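Local coordinates for oxidized polyvinyl alcohol hydrolase (Sphingopyxis, PDB 3WLA), which hydrolyses beta-diketones, cleaving 4,6-nonanedione and the oxidized chains of polyvinyl alcohol in the second step of that polymer's degradation, at residues 129-143 with 167-179. Residues are numbered along the deposited sequence; the frame is centred on the assembly and turned at random.
Sequences TDAGDDVRFLEAMVR and MTNRALLFDSEFW
Arg-170 NE donates to Ala-131 O at 2.7 Å, almost straight at 173°, while its NH2 reaches Asp-130 O at 2.9 Å on a more bent path. Two successive carbonyls ahead of helix 133-143 are thus held by one guanidinium, whose NH2 also bonds Tyr-127 O. Phe-174 covers a face of this group and takes Ala-131 CA over its own ring, 3.7 Å from the centroid, a CH-pi contact. Where the helices pass at 79°, Val-135 CG2 meets Met-167 CE at 3.5 Å, and CG1 lies against Asp-175 CB. Farther along, Glu-139, extended with CG anti to the backbone N (chi1 178°), sets that CG 3.4 Å above the centre of the Phe-178 ring. Its OE2 accepts NE and NH2 of Arg-143, whose guanidinium has Phe-178 over one face and whose NH1 pairs with Glu-9. A water donates to Val-135 O and Asp-175 OD2 and accepts from Trp-179 NE1. The contact joins helix 133-145 and its leading loop to helix 163-174, which follows the probable alpha/beta-hydrolase nucleophile Ser-162, and the turn beyond. Glu-139 OE1 and Asp-175 OD2 lie 2.4 Å apart, implying that one acid group is probably protonated.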
ATOM      1  N   THR A 129      -2.683 -12.560 -13.666  1.00 29.78           N
ATOM      2  CA  THR A 129      -1.434 -13.265 -13.298  1.00 32.12           C
ATOM      3  C   THR A 129      -0.147 -12.420 -13.325  1.00 34.16           C
ATOM      4  O   THR A 129       0.811 -12.722 -12.602  1.00 36.10           O
ATOM      5  CB  THR A 129      -1.203 -14.518 -14.206  1.00 32.62           C
ATOM      6  OG1 THR A 129      -1.169 -14.124 -15.594  1.00 33.59           O
ATOM      7  CG2 THR A 129      -2.326 -15.540 -13.996  1.00 32.14           C
ATOM      8  N   ASP A 130      -0.137 -11.378 -14.158  1.00 34.51           N
ATOM      9  CA  ASP A 130       0.987 -10.444 -14.322  1.00 33.27           C
ATOM     10  C   ASP A 130       0.818  -9.388 -13.223  1.00 32.83           C
ATOM     11  O   ASP A 130      -0.240  -8.753 -13.133  1.00 31.86           O
ATOM     12  CB  ASP A 130       0.890  -9.768 -15.699  1.00 36.35           C
ATOM     13  CG  ASP A 130       2.104  -8.887 -16.025  1.00 37.71           C
ATOM     14  OD1 ASP A 130       2.738  -8.358 -15.089  1.00 37.49           O
ATOM     15  OD2 ASP A 130       2.414  -8.690 -17.219  1.00 39.26           O
ATOM     16  N   ALA A 131       1.835  -9.238 -12.380  1.00 29.69           N
ATOM     17  CA  ALA A 131       1.811  -8.283 -11.270  1.00 29.36           C
ATOM     18  C   ALA A 131       1.660  -6.818 -11.757  1.00 28.07           C
ATOM     19  O   ALA A 131       1.093  -5.950 -11.073  1.00 27.45           O
ATOM     20  CB  ALA A 131       3.120  -8.426 -10.423  1.00 30.70           C
ATOM     21  N   GLY A 132       2.170  -6.550 -12.941  1.00 24.90           N
ATOM     22  CA  GLY A 132       2.113  -5.198 -13.437  1.00 26.35           C
ATOM     23  C   GLY A 132       3.404  -4.403 -13.253  1.00 26.00           C
ATOM     24  O   GLY A 132       4.232  -4.728 -12.379  1.00 25.52           O
ATOM     25  N   ASP A 133       3.562  -3.350 -14.055  1.00 25.70           N
ATOM     26  CA  ASP A 133       4.760  -2.528 -14.007  1.00 27.50           C
ATOM     27  C   ASP A 133       5.056  -1.850 -12.676  1.00 28.15           C
ATOM     28  O   ASP A 133       6.221  -1.654 -12.303  1.00 26.44           O
ATOM     29  CB  ASP A 133       4.706  -1.441 -15.081  1.00 28.11           C
ATOM     30  CG  ASP A 133       4.981  -1.979 -16.464  1.00 29.56           C
ATOM     31  OD1 ASP A 133       5.391  -3.166 -16.574  1.00 31.54           O
ATOM     32  OD2 ASP A 133       4.812  -1.201 -17.411  1.00 28.02           O
ATOM     33  N   ASP A 134       4.003  -1.447 -11.956  1.00 27.31           N
ATOM     34  CA  ASP A 134       4.279  -0.779 -10.687  1.00 27.15           C
ATOM     35  C   ASP A 134       4.779  -1.736  -9.620  1.00 25.29           C
ATOM     36  O   ASP A 134       5.665  -1.402  -8.830  1.00 25.31           O
ATOM     37  CB  ASP A 134       3.055   0.002 -10.199  1.00 26.33           C
ATOM     38  CG  ASP A 134       2.873   1.301 -10.952  1.00 27.68           C
ATOM     39  OD1 ASP A 134       3.883   1.865 -11.421  1.00 26.37           O
ATOM     40  OD2 ASP A 134       1.729   1.790 -11.065  1.00 28.25           O
ATOM     41  N   VAL A 135       4.235  -2.935  -9.572  1.00 25.69           N
ATOM     42  CA  VAL A 135       4.752  -3.853  -8.566  1.00 24.63           C
ATOM     43  C   VAL A 135       6.258  -4.099  -8.799  1.00 26.38           C
ATOM     44  O   VAL A 135       7.029  -4.184  -7.853  1.00 25.63           O
ATOM     45  CB  VAL A 135       4.018  -5.216  -8.596  1.00 24.58           C
ATOM     46  CG1 VAL A 135       4.765  -6.231  -7.692  1.00 25.53           C
ATOM     47  CG2 VAL A 135       2.573  -5.068  -8.088  1.00 22.63           C
ATOM     48  N   ARG A 136       6.674  -4.180 -10.069  1.00 26.99           N
ATOM     49  CA  ARG A 136       8.075  -4.462 -10.390  1.00 27.67           C
ATOM     50  C   ARG A 136       8.975  -3.268 -10.121  1.00 26.52           C
ATOM     51  O   ARG A 136      10.111  -3.422  -9.664  1.00 26.91           O
ATOM     52  CB  ARG A 136       8.201  -4.930 -11.846  1.00 26.67           C
ATOM     53  CG  ARG A 136       7.791  -6.424 -12.005  1.00 26.95           C
ATOM     54  CD  ARG A 136       7.853  -6.916 -13.449  1.00 29.08           C
ATOM     55  NE  ARG A 136       6.992  -6.185 -14.384  1.00 29.55           N
ATOM     56  CZ  ARG A 136       5.808  -6.636 -14.803  1.00 28.71           C
ATOM     57  NH1 ARG A 136       5.326  -7.814 -14.366  1.00 28.40           N
ATOM     58  NH2 ARG A 136       5.117  -5.915 -15.675  1.00 30.69           N
ATOM     59  N   PHE A 137       8.456  -2.088 -10.417  1.00 25.20           N
ATOM     60  CA  PHE A 137       9.189  -0.867 -10.172  1.00 26.38           C
ATOM     61  C   PHE A 137       9.513  -0.714  -8.687  1.00 26.42           C
ATOM     62  O   PHE A 137      10.704  -0.480  -8.310  1.00 27.40           O
ATOM     63  CB  PHE A 137       8.387   0.341 -10.628  1.00 25.71           C
ATOM     64  CG  PHE A 137       8.989   1.650 -10.187  1.00 26.88           C
ATOM     65  CD1 PHE A 137      10.352   1.910 -10.411  1.00 26.80           C
ATOM     66  CD2 PHE A 137       8.203   2.643  -9.561  1.00 27.07           C
ATOM     67  CE1 PHE A 137      10.940   3.126 -10.031  1.00 24.42           C
ATOM     68  CE2 PHE A 137       8.786   3.872  -9.179  1.00 27.69           C
ATOM     69  CZ  PHE A 137      10.159   4.108  -9.415  1.00 26.13           C
ATOM     70  N   LEU A 138       8.476  -0.821  -7.837  1.00 24.74           N
ATOM     71  CA  LEU A 138       8.675  -0.664  -6.415  1.00 24.81           C
ATOM     72  C   LEU A 138       9.788  -1.598  -5.931  1.00 24.98           C
ATOM     73  O   LEU A 138      10.661  -1.166  -5.193  1.00 26.64           O
ATOM     74  CB  LEU A 138       7.352  -0.936  -5.639  1.00 21.87           C
ATOM     75  CG  LEU A 138       6.255   0.067  -6.055  1.00 21.66           C
ATOM     76  CD1 LEU A 138       4.957  -0.440  -5.551  1.00 23.38           C
ATOM     77  CD2 LEU A 138       6.564   1.535  -5.635  1.00 19.59           C
ATOM     78  N   GLU A 139       9.787  -2.865  -6.347  1.00 25.87           N
ATOM     79  CA  GLU A 139      10.859  -3.749  -5.859  1.00 27.74           C
ATOM     80  C   GLU A 139      12.262  -3.342  -6.365  1.00 28.63           C
ATOM     81  O   GLU A 139      13.228  -3.324  -5.597  1.00 29.25           O
ATOM     82  CB  GLU A 139      10.588  -5.195  -6.260  1.00 29.74           C
ATOM     83  CG  GLU A 139      11.699  -6.159  -5.811  1.00 31.91           C
ATOM     84  CD  GLU A 139      11.476  -7.566  -6.281  1.00 35.21           C
ATOM     85  OE1 GLU A 139      10.300  -7.984  -6.475  1.00 33.89           O
ATOM     86  OE2 GLU A 139      12.493  -8.270  -6.447  1.00 37.85           O
ATOM     87  N   ALA A 140      12.352  -3.044  -7.664  1.00 28.37           N
ATOM     88  CA  ALA A 140      13.592  -2.666  -8.323  1.00 28.82           C
ATOM     89  C   ALA A 140      14.154  -1.405  -7.703  1.00 30.68           C
ATOM     90  O   ALA A 140      15.389  -1.273  -7.492  1.00 28.82           O
ATOM     91  CB  ALA A 140      13.327  -2.454  -9.796  1.00 29.63           C
ATOM     92  N   MET A 141      13.250  -0.459  -7.417  1.00 29.21           N
ATOM     93  CA  MET A 141      13.626   0.783  -6.768  1.00 29.13           C
ATOM     94  C   MET A 141      14.359   0.519  -5.427  1.00 29.37           C
ATOM     95  O   MET A 141      15.455   1.040  -5.186  1.00 29.01           O
ATOM     96  CB  MET A 141      12.373   1.606  -6.492  1.00 28.85           C
ATOM     97  CG  MET A 141      12.601   2.887  -5.741  1.00 28.53           C
ATOM     98  SD  MET A 141      10.974   3.720  -5.333  1.00 30.24           S
ATOM     99  CE  MET A 141      10.398   2.660  -3.965  1.00 28.51           C
ATOM    100  N   VAL A 142      13.725  -0.265  -4.550  1.00 28.36           N
ATOM    101  CA  VAL A 142      14.300  -0.544  -3.250  1.00 27.19           C
ATOM    102  C   VAL A 142      15.589  -1.316  -3.457  1.00 28.60           C
ATOM    103  O   VAL A 142      16.603  -0.947  -2.869  1.00 29.66           O
ATOM    104  CB  VAL A 142      13.341  -1.334  -2.350  1.00 25.98           C
ATOM    105  CG1 VAL A 142      14.051  -1.709  -1.048  1.00 25.30           C
ATOM    106  CG2 VAL A 142      12.093  -0.453  -2.023  1.00 22.80           C
ATOM    107  N   ARG A 143      15.569  -2.366  -4.281  1.00 28.10           N
ATOM    108  CA  ARG A 143      16.818  -3.111  -4.528  1.00 31.29           C
ATOM    109  C   ARG A 143      17.960  -2.185  -4.981  1.00 31.83           C
ATOM    110  O   ARG A 143      19.115  -2.398  -4.605  1.00 33.62           O
ATOM    111  CB  ARG A 143      16.603  -4.208  -5.564  1.00 30.04           C
ATOM    112  CG  ARG A 143      16.037  -5.481  -5.003  1.00 28.97           C
ATOM    113  CD  ARG A 143      15.970  -6.520  -6.099  1.00 28.47           C
ATOM    114  NE  ARG A 143      15.118  -7.634  -5.683  1.00 31.25           N
ATOM    115  CZ  ARG A 143      15.440  -8.534  -4.758  1.00 29.20           C
ATOM    116  NH1 ARG A 143      16.614  -8.478  -4.139  1.00 31.50           N
ATOM    117  NH2 ARG A 143      14.567  -9.475  -4.440  1.00 32.42           N
ATOM    118  N   MET A 167      -2.466  -0.065  -4.119  1.00 20.69           N
ATOM    119  CA  MET A 167      -1.192  -0.495  -4.696  1.00 19.98           C
ATOM    120  C   MET A 167      -0.413  -1.281  -3.654  1.00 20.92           C
ATOM    121  O   MET A 167       0.258  -2.263  -4.016  1.00 22.29           O
ATOM    122  CB  MET A 167      -0.367   0.722  -5.136  1.00 21.22           C
ATOM    123  CG  MET A 167       0.966   0.343  -5.798  1.00 22.98           C
ATOM    124  SD  MET A 167       0.531  -0.319  -7.415  1.00 24.12           S
ATOM    125  CE  MET A 167       1.436  -1.816  -7.432  1.00 25.89           C
ATOM    126  N   THR A 168      -0.480  -0.886  -2.375  1.00 18.36           N
ATOM    127  CA  THR A 168       0.201  -1.649  -1.329  1.00 21.13           C
ATOM    128  C   THR A 168      -0.405  -3.086  -1.291  1.00 21.82           C
ATOM    129  O   THR A 168       0.334  -4.088  -1.279  1.00 21.17           O
ATOM    130  CB  THR A 168       0.054  -0.971   0.068  1.00 21.18           C
ATOM    131  OG1 THR A 168       0.735   0.323   0.050  1.00 21.02           O
ATOM    132  CG2 THR A 168       0.703  -1.865   1.180  1.00 18.10           C
ATOM    133  N   ASN A 169      -1.752  -3.176  -1.226  1.00 22.86           N
ATOM    134  CA  ASN A 169      -2.418  -4.493  -1.231  1.00 21.53           C
ATOM    135  C   ASN A 169      -1.934  -5.283  -2.447  1.00 21.44           C
ATOM    136  O   ASN A 169      -1.608  -6.468  -2.326  1.00 23.25           O
ATOM    137  CB  ASN A 169      -3.958  -4.398  -1.380  1.00 20.56           C
ATOM    138  CG  ASN A 169      -4.681  -4.009  -0.090  1.00 21.16           C
ATOM    139  OD1 ASN A 169      -4.201  -4.240   1.016  1.00 21.78           O
ATOM    140  ND2 ASN A 169      -5.871  -3.438  -0.240  1.00 21.47           N
ATOM    141  N   ARG A 170      -1.924  -4.669  -3.635  1.00 21.94           N
ATOM    142  CA  ARG A 170      -1.493  -5.473  -4.804  1.00 23.62           C
ATOM    143  C   ARG A 170      -0.038  -5.999  -4.669  1.00 24.87           C
ATOM    144  O   ARG A 170       0.271  -7.177  -4.956  1.00 25.83           O
ATOM    145  CB  ARG A 170      -1.625  -4.705  -6.126  1.00 21.95           C
ATOM    146  CG  ARG A 170      -1.291  -5.627  -7.345  1.00 25.71           C
ATOM    147  CD  ARG A 170      -1.392  -4.874  -8.679  1.00 25.78           C
ATOM    148  NE  ARG A 170      -1.289  -5.752  -9.867  1.00 24.89           N
ATOM    149  CZ  ARG A 170      -2.284  -6.514 -10.306  1.00 24.82           C
ATOM    150  NH1 ARG A 170      -3.453  -6.529  -9.655  1.00 24.01           N
ATOM    151  NH2 ARG A 170      -2.115  -7.256 -11.419  1.00 25.92           N
ATOM    152  N   ALA A 171       0.868  -5.137  -4.232  1.00 24.43           N
ATOM    153  CA  ALA A 171       2.277  -5.564  -4.115  1.00 24.50           C
ATOM    154  C   ALA A 171       2.450  -6.644  -3.048  1.00 24.97           C
ATOM    155  O   ALA A 171       3.298  -7.564  -3.218  1.00 27.33           O
ATOM    156  CB  ALA A 171       3.167  -4.341  -3.795  1.00 23.58           C
ATOM    157  N   LEU A 172       1.669  -6.573  -1.960  1.00 24.47           N
ATOM    158  CA  LEU A 172       1.790  -7.605  -0.905  1.00 25.81           C
ATOM    159  C   LEU A 172       1.225  -8.946  -1.377  1.00 27.02           C
ATOM    160  O   LEU A 172       1.627 -10.015  -0.870  1.00 28.20           O
ATOM    161  CB  LEU A 172       1.077  -7.198   0.399  1.00 22.21           C
ATOM    162  CG  LEU A 172       1.633  -5.936   1.114  1.00 25.34           C
ATOM    163  CD1 LEU A 172       0.878  -5.683   2.365  1.00 23.41           C
ATOM    164  CD2 LEU A 172       3.102  -6.083   1.443  1.00 25.26           C
ATOM    165  N   LEU A 173       0.276  -8.885  -2.317  1.00 27.14           N
ATOM    166  CA  LEU A 173      -0.353 -10.089  -2.839  1.00 27.36           C
ATOM    167  C   LEU A 173       0.467 -10.756  -3.909  1.00 27.40           C
ATOM    168  O   LEU A 173       0.497 -12.005  -3.998  1.00 28.24           O
ATOM    169  CB  LEU A 173      -1.766  -9.790  -3.388  1.00 27.52           C
ATOM    170  CG  LEU A 173      -2.858  -9.475  -2.326  1.00 29.41           C
ATOM    171  CD1 LEU A 173      -4.136  -8.957  -3.010  1.00 29.01           C
ATOM    172  CD2 LEU A 173      -3.166 -10.686  -1.478  1.00 29.83           C
ATOM    173  N   PHE A 174       1.087  -9.948  -4.747  1.00 25.76           N
ATOM    174  CA  PHE A 174       1.915 -10.460  -5.834  1.00 27.38           C
ATOM    175  C   PHE A 174       3.395 -10.663  -5.535  1.00 28.71           C
ATOM    176  O   PHE A 174       4.037 -11.468  -6.177  1.00 27.33           O
ATOM    177  CB  PHE A 174       1.897  -9.526  -7.032  1.00 25.20           C
ATOM    178  CG  PHE A 174       0.743  -9.763  -7.970  1.00 27.64           C
ATOM    179  CD1 PHE A 174       0.810 -10.764  -8.922  1.00 25.68           C
ATOM    180  CD2 PHE A 174      -0.448  -9.007  -7.850  1.00 27.46           C
ATOM    181  CE1 PHE A 174      -0.286 -11.041  -9.744  1.00 28.07           C
ATOM    182  CE2 PHE A 174      -1.558  -9.260  -8.661  1.00 28.93           C
ATOM    183  CZ  PHE A 174      -1.478 -10.298  -9.623  1.00 27.79           C
ATOM    184  N   ASP A 175       3.925  -9.921  -4.573  1.00 28.48           N
ATOM    185  CA  ASP A 175       5.349  -9.964  -4.307  1.00 27.48           C
ATOM    186  C   ASP A 175       5.660 -10.069  -2.819  1.00 26.95           C
ATOM    187  O   ASP A 175       6.509  -9.345  -2.273  1.00 24.52           O
ATOM    188  CB  ASP A 175       5.962  -8.687  -4.919  1.00 28.13           C
ATOM    189  CG  ASP A 175       7.469  -8.794  -5.136  1.00 30.08           C
ATOM    190  OD1 ASP A 175       7.988  -9.905  -5.015  1.00 29.58           O
ATOM    191  OD2 ASP A 175       8.130  -7.772  -5.450  1.00 28.74           O
ATOM    192  N   SER A 176       4.999 -10.995  -2.150  1.00 27.05           N
ATOM    193  CA  SER A 176       5.249 -11.178  -0.735  1.00 27.35           C
ATOM    194  C   SER A 176       6.656 -11.755  -0.454  1.00 28.84           C
ATOM    195  O   SER A 176       7.112 -11.768   0.675  1.00 28.99           O
ATOM    196  CB  SER A 176       4.179 -12.079  -0.132  1.00 26.84           C
ATOM    197  OG  SER A 176       4.223 -13.385  -0.678  1.00 27.21           O
ATOM    198  N   GLU A 177       7.356 -12.207  -1.485  1.00 30.52           N
ATOM    199  CA  GLU A 177       8.708 -12.743  -1.293  1.00 32.09           C
ATOM    200  C   GLU A 177       9.652 -11.589  -0.966  1.00 31.01           C
ATOM    201  O   GLU A 177      10.686 -11.757  -0.314  1.00 30.57           O
ATOM    202  CB  GLU A 177       9.218 -13.419  -2.567  1.00 35.18           C
ATOM    203  CG  GLU A 177       8.620 -14.760  -2.860  1.00 43.07           C
ATOM    204  CD  GLU A 177       7.140 -14.673  -3.282  1.00 47.07           C
ATOM    205  OE1 GLU A 177       6.707 -13.627  -3.896  1.00 44.91           O
ATOM    206  OE2 GLU A 177       6.423 -15.685  -2.997  1.00 50.33           O
ATOM    207  N   PHE A 178       9.304 -10.405  -1.441  1.00 30.73           N
ATOM    208  CA  PHE A 178      10.149  -9.253  -1.213  1.00 29.50           C
ATOM    209  C   PHE A 178       9.837  -8.486   0.090  1.00 28.67           C
ATOM    210  O   PHE A 178      10.663  -8.430   1.005  1.00 28.27           O
ATOM    211  CB  PHE A 178      10.084  -8.333  -2.451  1.00 28.59           C
ATOM    212  CG  PHE A 178      11.083  -7.202  -2.435  1.00 25.45           C
ATOM    213  CD1 PHE A 178      12.451  -7.464  -2.510  1.00 26.99           C
ATOM    214  CD2 PHE A 178      10.653  -5.870  -2.346  1.00 26.03           C
ATOM    215  CE1 PHE A 178      13.378  -6.436  -2.496  1.00 25.16           C
ATOM    216  CE2 PHE A 178      11.576  -4.809  -2.333  1.00 26.07           C
ATOM    217  CZ  PHE A 178      12.957  -5.092  -2.408  1.00 24.65           C
ATOM    218  N   TRP A 179       8.640  -7.930   0.167  1.00 27.09           N
ATOM    219  CA  TRP A 179       8.203  -7.119   1.309  1.00 25.31           C
ATOM    220  C   TRP A 179       7.972  -7.919   2.594  1.00 25.31           C
ATOM    221  O   TRP A 179       7.414  -9.033   2.563  1.00 24.08           O
ATOM    222  CB  TRP A 179       6.875  -6.408   0.963  1.00 24.63           C
ATOM    223  CG  TRP A 179       6.924  -5.594  -0.330  1.00 24.02           C
ATOM    224  CD1 TRP A 179       6.389  -5.912  -1.556  1.00 24.93           C
ATOM    225  CD2 TRP A 179       7.622  -4.380  -0.501  1.00 24.53           C
ATOM    226  NE1 TRP A 179       6.742  -4.956  -2.492  1.00 24.32           N
ATOM    227  CE2 TRP A 179       7.495  -4.001  -1.859  1.00 21.92           C
ATOM    228  CE3 TRP A 179       8.359  -3.566   0.370  1.00 21.68           C
ATOM    229  CZ2 TRP A 179       8.069  -2.860  -2.354  1.00 21.77           C
ATOM    230  CZ3 TRP A 179       8.935  -2.431  -0.122  1.00 24.01           C
ATOM    231  CH2 TRP A 179       8.795  -2.079  -1.477  1.00 24.32           C
TER
HETATM  232  O   HOH W   1       6.810  -5.054  -5.435  1.00 25.18           O